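Local coordinates for protein inosine-uridine preferring nucleoside hydrolase (PDB 6BA1) that belongs to the inosine-uridine preferring nucleoside hydrolase family, an alpha/beta protein built round a mostly parallel sheet, and holds a calcium ion, at residues 115-129 / 142-156. Sequence-based numbering, arbitrary orientation.
Sequences IDSVKKYGKDLVYVP and KAPEIKDEIGKIVLM
Val118, on helix 110-121, illustrates how one branched side chain can join a helix to the segment that packs against it. Its CG1, swung anti to the backbone N (chi1 167°), meets Glu149 CB at 3.6 Å, while CG2 reaches Ile146 CG2 and Ile150 CD1. One turn earlier, Ile115 crosses Ile146 at about a right angle and sets its CG2 against Ala143 CB at 3.8 Å. Ile150 starts out away from residues 115-129, but CG1 lies anti to the backbone N (chi1 -164°), and the tip, CD1, comes to 3.9 Å from Tyr127 CB. This isoleucine thus joins the helical packing to that of the strands. At the exposed margin Lys119, bent at chi2, sends NZ into a salt bridge to Glu145 OE2 at 3.0 Å, whose hydrogen bond is weak; Glu149, whose OE1 stands 4.1 Å from the same NZ, probably adds attraction.

After Gly151 the chain enters strand 152-156, which runs parallel to strand 125-129. Tyr127 N donates to Lys152 O at 3.1 Å, and Tyr127 O accepts from Val154 N. Beside this backbone pairing, Ile153 CG2 touches the edge of the Tyr127 ring, 4.0 Å from CD2, on the sheet face where Ile136 of helix 134-142 packs on both residues; the tyrosine hydroxyl is hydrogen-bonded to Asp10 of strand 6-11. On the other face, the Lys152 chain lies along Val126, CG to CG1 3.9 Å. Strand, helix 134-142, short helix 146-149 and neighbouring parallel strand form a beta-alpha-beta crossover, the repeating element of the nucleoside hydrolase fold, here leading toward the calcium site near Met156.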
loop_
_atom_site.group_PDB
_atom_site.type_symbol
_atom_site.label_atom_id
_atom_site.label_comp_id
_atom_site.label_asym_id
_atom_site.label_seq_id
_atom_site.Cartn_x
_atom_site.Cartn_y
_atom_site.Cartn_z
ATOM N N ILE A 115 18.487 13.274 21.308
ATOM C CA ILE A 115 19.369 12.212 21.807
ATOM C C ILE A 115 19.401 12.231 23.337
ATOM O O ILE A 115 19.284 11.186 23.981
ATOM C CB ILE A 115 20.810 12.348 21.254
ATOM C CG1 ILE A 115 20.836 12.178 19.728
ATOM C CG2 ILE A 115 21.748 11.329 21.897
ATOM C CD1 ILE A 115 22.025 12.829 19.049
ATOM N N ASP A 116 19.552 13.430 23.894
ATOM C CA ASP A 116 19.566 13.650 25.341
ATOM C C ASP A 116 18.222 13.243 25.972
ATOM O O ASP A 116 18.199 12.506 26.963
ATOM C CB ASP A 116 19.897 15.130 25.651
ATOM C CG ASP A 116 21.354 15.497 25.437
ATOM O OD1 ASP A 116 22.223 14.610 25.296
ATOM O OD2 ASP A 116 21.624 16.711 25.407
ATOM N N SER A 117 17.118 13.701 25.375
ATOM C CA SER A 117 15.762 13.375 25.852
ATOM C C SER A 117 15.470 11.875 25.842
ATOM O O SER A 117 14.754 11.377 26.716
ATOM C CB SER A 117 14.699 14.104 25.021
ATOM O OG SER A 117 14.768 15.502 25.206
ATOM N N VAL A 118 16.010 11.171 24.847
ATOM C CA VAL A 118 15.890 9.710 24.764
ATOM C C VAL A 118 16.587 9.049 25.951
ATOM O O VAL A 118 16.028 8.148 26.569
ATOM C CB VAL A 118 16.450 9.153 23.425
ATOM C CG1 VAL A 118 16.630 7.638 23.461
ATOM C CG2 VAL A 118 15.540 9.546 22.266
ATOM N N LYS A 119 17.798 9.499 26.263
ATOM C CA LYS A 119 18.543 8.938 27.392
ATOM C C LYS A 119 17.964 9.330 28.753
ATOM O O LYS A 119 18.084 8.556 29.703
ATOM C CB LYS A 119 20.048 9.250 27.286
ATOM C CG LYS A 119 20.835 8.134 26.599
ATOM C CD LYS A 119 21.703 8.594 25.439
ATOM C CE LYS A 119 21.891 7.450 24.439
ATOM N NZ LYS A 119 22.846 7.755 23.333
ATOM N N LYS A 120 17.316 10.493 28.845
ATOM C CA LYS A 120 16.655 10.902 30.095
ATOM C C LYS A 120 15.365 10.129 30.337
ATOM O O LYS A 120 15.226 9.447 31.352
ATOM C CB LYS A 120 16.356 12.412 30.121
ATOM C CG LYS A 120 15.869 12.890 31.480
ATOM C CD LYS A 120 16.272 14.324 31.823
ATOM C CE LYS A 120 15.956 14.618 33.273
ATOM N NZ LYS A 120 16.742 15.770 33.806
ATOM N N TYR A 121 14.434 10.231 29.393
ATOM C CA TYR A 121 13.074 9.722 29.583
ATOM C C TYR A 121 12.824 8.337 28.986
ATOM O O TYR A 121 11.766 7.758 29.235
ATOM C CB TYR A 121 12.061 10.747 29.058
ATOM C CG TYR A 121 12.253 12.106 29.695
ATOM C CD1 TYR A 121 12.032 12.291 31.064
ATOM C CD2 TYR A 121 12.696 13.200 28.945
ATOM C CE1 TYR A 121 12.228 13.536 31.661
ATOM C CE2 TYR A 121 12.892 14.446 29.539
ATOM C CZ TYR A 121 12.657 14.607 30.892
ATOM O OH TYR A 121 12.840 15.836 31.476
ATOM N N GLY A 122 13.778 7.810 28.214
ATOM C CA GLY A 122 13.718 6.427 27.712
ATOM C C GLY A 122 12.410 6.064 27.028
ATOM O O GLY A 122 12.025 6.683 26.031
ATOM N N LYS A 123 11.719 5.075 27.591
ATOM C CA LYS A 123 10.463 4.577 27.035
ATOM C C LYS A 123 9.217 5.398 27.402
ATOM O O LYS A 123 8.123 5.099 26.918
ATOM C CB LYS A 123 10.278 3.092 27.380
ATOM C CG LYS A 123 11.297 2.204 26.669
ATOM C CD LYS A 123 10.704 0.973 26.003
ATOM C CE LYS A 123 11.602 0.491 24.875
ATOM N NZ LYS A 123 11.384 -0.943 24.565
ATOM N N ASP A 124 9.369 6.428 28.237
ATOM C CA ASP A 124 8.302 7.410 28.452
ATOM C C ASP A 124 8.287 8.497 27.368
ATOM O O ASP A 124 7.307 9.241 27.271
ATOM C CB ASP A 124 8.423 8.059 29.842
ATOM C CG ASP A 124 8.281 7.055 30.985
ATOM O OD1 ASP A 124 7.675 5.978 30.780
ATOM O OD2 ASP A 124 8.776 7.354 32.100
ATOM N N LEU A 125 9.356 8.592 26.566
ATOM C CA LEU A 125 9.452 9.608 25.505
ATOM C C LEU A 125 8.694 9.220 24.237
ATOM O O LEU A 125 8.772 8.081 23.785
ATOM C CB LEU A 125 10.916 9.897 25.139
ATOM C CG LEU A 125 11.158 10.988 24.081
ATOM C CD1 LEU A 125 10.758 12.355 24.595
ATOM C CD2 LEU A 125 12.610 10.980 23.637
ATOM N N VAL A 126 7.998 10.199 23.663
ATOM C CA VAL A 126 7.245 10.041 22.427
ATOM C C VAL A 126 7.608 11.192 21.488
ATOM O O VAL A 126 7.345 12.342 21.806
ATOM C CB VAL A 126 5.721 10.047 22.698
ATOM C CG1 VAL A 126 4.939 9.831 21.395
ATOM C CG2 VAL A 126 5.355 9.001 23.747
ATOM N N TYR A 127 8.219 10.882 20.346
ATOM C CA TYR A 127 8.662 11.891 19.375
ATOM C C TYR A 127 7.709 11.893 18.183
ATOM O O TYR A 127 7.535 10.875 17.554
ATOM C CB TYR A 127 10.104 11.580 18.961
ATOM C CG TYR A 127 10.679 12.428 17.845
ATOM C CD1 TYR A 127 11.209 13.691 18.081
ATOM C CD2 TYR A 127 10.740 11.934 16.551
ATOM C CE1 TYR A 127 11.760 14.452 17.049
ATOM C CE2 TYR A 127 11.284 12.673 15.515
ATOM C CZ TYR A 127 11.793 13.928 15.760
ATOM O OH TYR A 127 12.330 14.621 14.696
ATOM N N VAL A 128 7.102 13.037 17.884
ATOM C CA VAL A 128 6.009 13.140 16.907
ATOM C C VAL A 128 6.359 14.187 15.850
ATOM O O VAL A 128 5.965 15.340 15.964
ATOM C CB VAL A 128 4.685 13.491 17.617
ATOM C CG1 VAL A 128 3.552 13.757 16.623
ATOM C CG2 VAL A 128 4.311 12.378 18.584
ATOM N N PRO A 129 7.114 13.787 14.817
ATOM C CA PRO A 129 7.563 14.696 13.765
ATOM C C PRO A 129 6.561 14.870 12.648
ATOM O O PRO A 129 6.247 13.909 11.974
ATOM C CB PRO A 129 8.819 14.005 13.237
ATOM C CG PRO A 129 8.530 12.566 13.437
ATOM C CD PRO A 129 7.703 12.449 14.666
ATOM N N LYS A 142 23.925 9.946 14.386
ATOM C CA LYS A 142 24.889 10.226 15.465
ATOM C C LYS A 142 24.791 9.239 16.641
ATOM O O LYS A 142 25.819 8.833 17.191
ATOM C CB LYS A 142 24.744 11.667 15.991
ATOM C CG LYS A 142 25.881 12.095 16.923
ATOM C CD LYS A 142 25.648 13.421 17.627
ATOM C CE LYS A 142 26.354 14.563 16.924
ATOM N NZ LYS A 142 26.170 15.862 17.642
ATOM N N ALA A 143 23.569 8.871 17.025
ATOM C CA ALA A 143 23.335 7.949 18.142
ATOM C C ALA A 143 22.305 6.877 17.759
ATOM O O ALA A 143 21.111 7.036 18.032
ATOM C CB ALA A 143 22.879 8.721 19.371
ATOM N N PRO A 144 22.763 5.772 17.126
ATOM C CA PRO A 144 21.822 4.717 16.717
ATOM C C PRO A 144 21.159 3.931 17.864
ATOM O O PRO A 144 20.145 3.282 17.628
ATOM C CB PRO A 144 22.679 3.791 15.835
ATOM C CG PRO A 144 23.924 4.553 15.530
ATOM C CD PRO A 144 24.136 5.469 16.690
ATOM N N GLU A 145 21.718 3.996 19.074
ATOM C CA GLU A 145 21.112 3.376 20.279
ATOM C C GLU A 145 19.641 3.761 20.463
ATOM O O GLU A 145 18.839 2.945 20.921
ATOM C CB GLU A 145 21.835 3.768 21.580
ATOM C CG GLU A 145 23.358 3.745 21.566
ATOM C CD GLU A 145 23.956 5.132 21.366
ATOM O OE1 GLU A 145 23.740 5.711 20.288
ATOM O OE2 GLU A 145 24.627 5.652 22.278
ATOM N N ILE A 146 19.321 5.015 20.126
ATOM C CA ILE A 146 17.964 5.580 20.206
ATOM C C ILE A 146 16.865 4.566 19.862
ATOM O O ILE A 146 15.893 4.434 20.610
ATOM C CB ILE A 146 17.820 6.817 19.275
ATOM C CG1 ILE A 146 18.625 8.012 19.805
ATOM C CG2 ILE A 146 16.357 7.247 19.120
ATOM C CD1 ILE A 146 18.825 9.107 18.771
ATOM N N LYS A 147 17.036 3.886 18.724
ATOM C CA LYS A 147 16.119 2.838 18.216
ATOM C C LYS A 147 15.367 2.087 19.316
ATOM O O LYS A 147 14.129 2.112 19.380
ATOM C CB LYS A 147 16.894 1.787 17.416
ATOM C CG LYS A 147 17.475 2.234 16.092
ATOM C CD LYS A 147 18.510 1.221 15.604
ATOM C CE LYS A 147 19.260 1.753 14.389
ATOM N NZ LYS A 147 20.036 0.714 13.682
ATOM N N ASP A 148 16.143 1.439 20.182
ATOM C CA ASP A 148 15.620 0.546 21.209
ATOM C C ASP A 148 15.275 1.313 22.489
ATOM O O ASP A 148 14.338 0.943 23.201
ATOM C CB ASP A 148 16.637 -0.569 21.498
ATOM C CG ASP A 148 17.092 -1.299 20.223
ATOM O OD1 ASP A 148 16.241 -1.687 19.398
ATOM O OD2 ASP A 148 18.306 -1.488 20.042
ATOM N N GLU A 149 16.027 2.384 22.765
ATOM C CA GLU A 149 15.823 3.208 23.965
ATOM C C GLU A 149 14.533 4.046 23.936
ATOM O O GLU A 149 13.873 4.179 24.967
ATOM C CB GLU A 149 17.048 4.111 24.219
ATOM C CG GLU A 149 18.305 3.371 24.661
ATOM C CD GLU A 149 19.492 4.294 24.889
ATOM O OE1 GLU A 149 19.969 4.909 23.914
ATOM O OE2 GLU A 149 19.959 4.403 26.049
ATOM N N ILE A 150 14.184 4.610 22.776
ATOM C CA ILE A 150 13.001 5.489 22.660
ATOM C C ILE A 150 11.681 4.715 22.806
ATOM O O ILE A 150 11.588 3.542 22.424
ATOM C CB ILE A 150 13.005 6.315 21.346
ATOM C CG1 ILE A 150 12.014 7.490 21.427
ATOM C CG2 ILE A 150 12.705 5.451 20.133
ATOM C CD1 ILE A 150 12.173 8.515 20.324
ATOM N N GLY A 151 10.679 5.389 23.372
ATOM C CA GLY A 151 9.360 4.808 23.597
ATOM C C GLY A 151 8.628 4.547 22.303
ATOM O O GLY A 151 8.360 3.399 21.982
ATOM N N LYS A 152 8.296 5.615 21.585
ATOM C CA LYS A 152 7.717 5.510 20.250
ATOM C C LYS A 152 7.826 6.789 19.420
ATOM O O LYS A 152 7.773 7.874 19.945
ATOM C CB LYS A 152 6.247 5.055 20.311
ATOM C CG LYS A 152 5.288 5.976 21.037
ATOM C CD LYS A 152 3.875 5.423 20.955
ATOM C CE LYS A 152 2.825 6.377 21.492
ATOM N NZ LYS A 152 1.475 6.026 20.945
ATOM N N ILE A 153 7.986 6.618 18.113
ATOM C CA ILE A 153 7.915 7.699 17.140
ATOM C C ILE A 153 6.577 7.580 16.416
ATOM O O ILE A 153 6.142 6.476 16.125
ATOM C CB ILE A 153 9.090 7.624 16.140
ATOM C CG1 ILE A 153 10.422 7.796 16.875
ATOM C CG2 ILE A 153 8.936 8.674 15.046
ATOM C CD1 ILE A 153 11.633 7.352 16.105
ATOM N N VAL A 154 5.918 8.702 16.149
ATOM C CA VAL A 154 4.608 8.719 15.486
ATOM C C VAL A 154 4.553 9.901 14.528
ATOM O O VAL A 154 4.125 10.979 14.900
ATOM C CB VAL A 154 3.436 8.795 16.506
ATOM C CG1 VAL A 154 2.089 8.804 15.793
ATOM C CG2 VAL A 154 3.505 7.658 17.513
ATOM N N LEU A 155 4.991 9.691 13.292
ATOM C CA LEU A 155 5.119 10.780 12.315
ATOM C C LEU A 155 3.848 11.031 11.524
ATOM O O LEU A 155 2.960 10.183 11.484
ATOM C CB LEU A 155 6.269 10.489 11.346
ATOM C CG LEU A 155 6.043 9.397 10.291
ATOM C CD1 LEU A 155 5.692 9.987 8.927
ATOM C CD2 LEU A 155 7.255 8.491 10.162
ATOM N N MET A 156 3.782 12.210 10.912
ATOM C CA MET A 156 2.809 12.513 9.865
ATOM C C MET A 156 3.601 12.694 8.586
ATOM O O MET A 156 4.528 13.500 8.524
ATOM C CB MET A 156 1.961 13.752 10.208
ATOM C CG MET A 156 1.656 14.729 9.064
ATOM S SD MET A 156 0.951 14.036 7.548
ATOM C CE MET A 156 1.234 15.392 6.394
#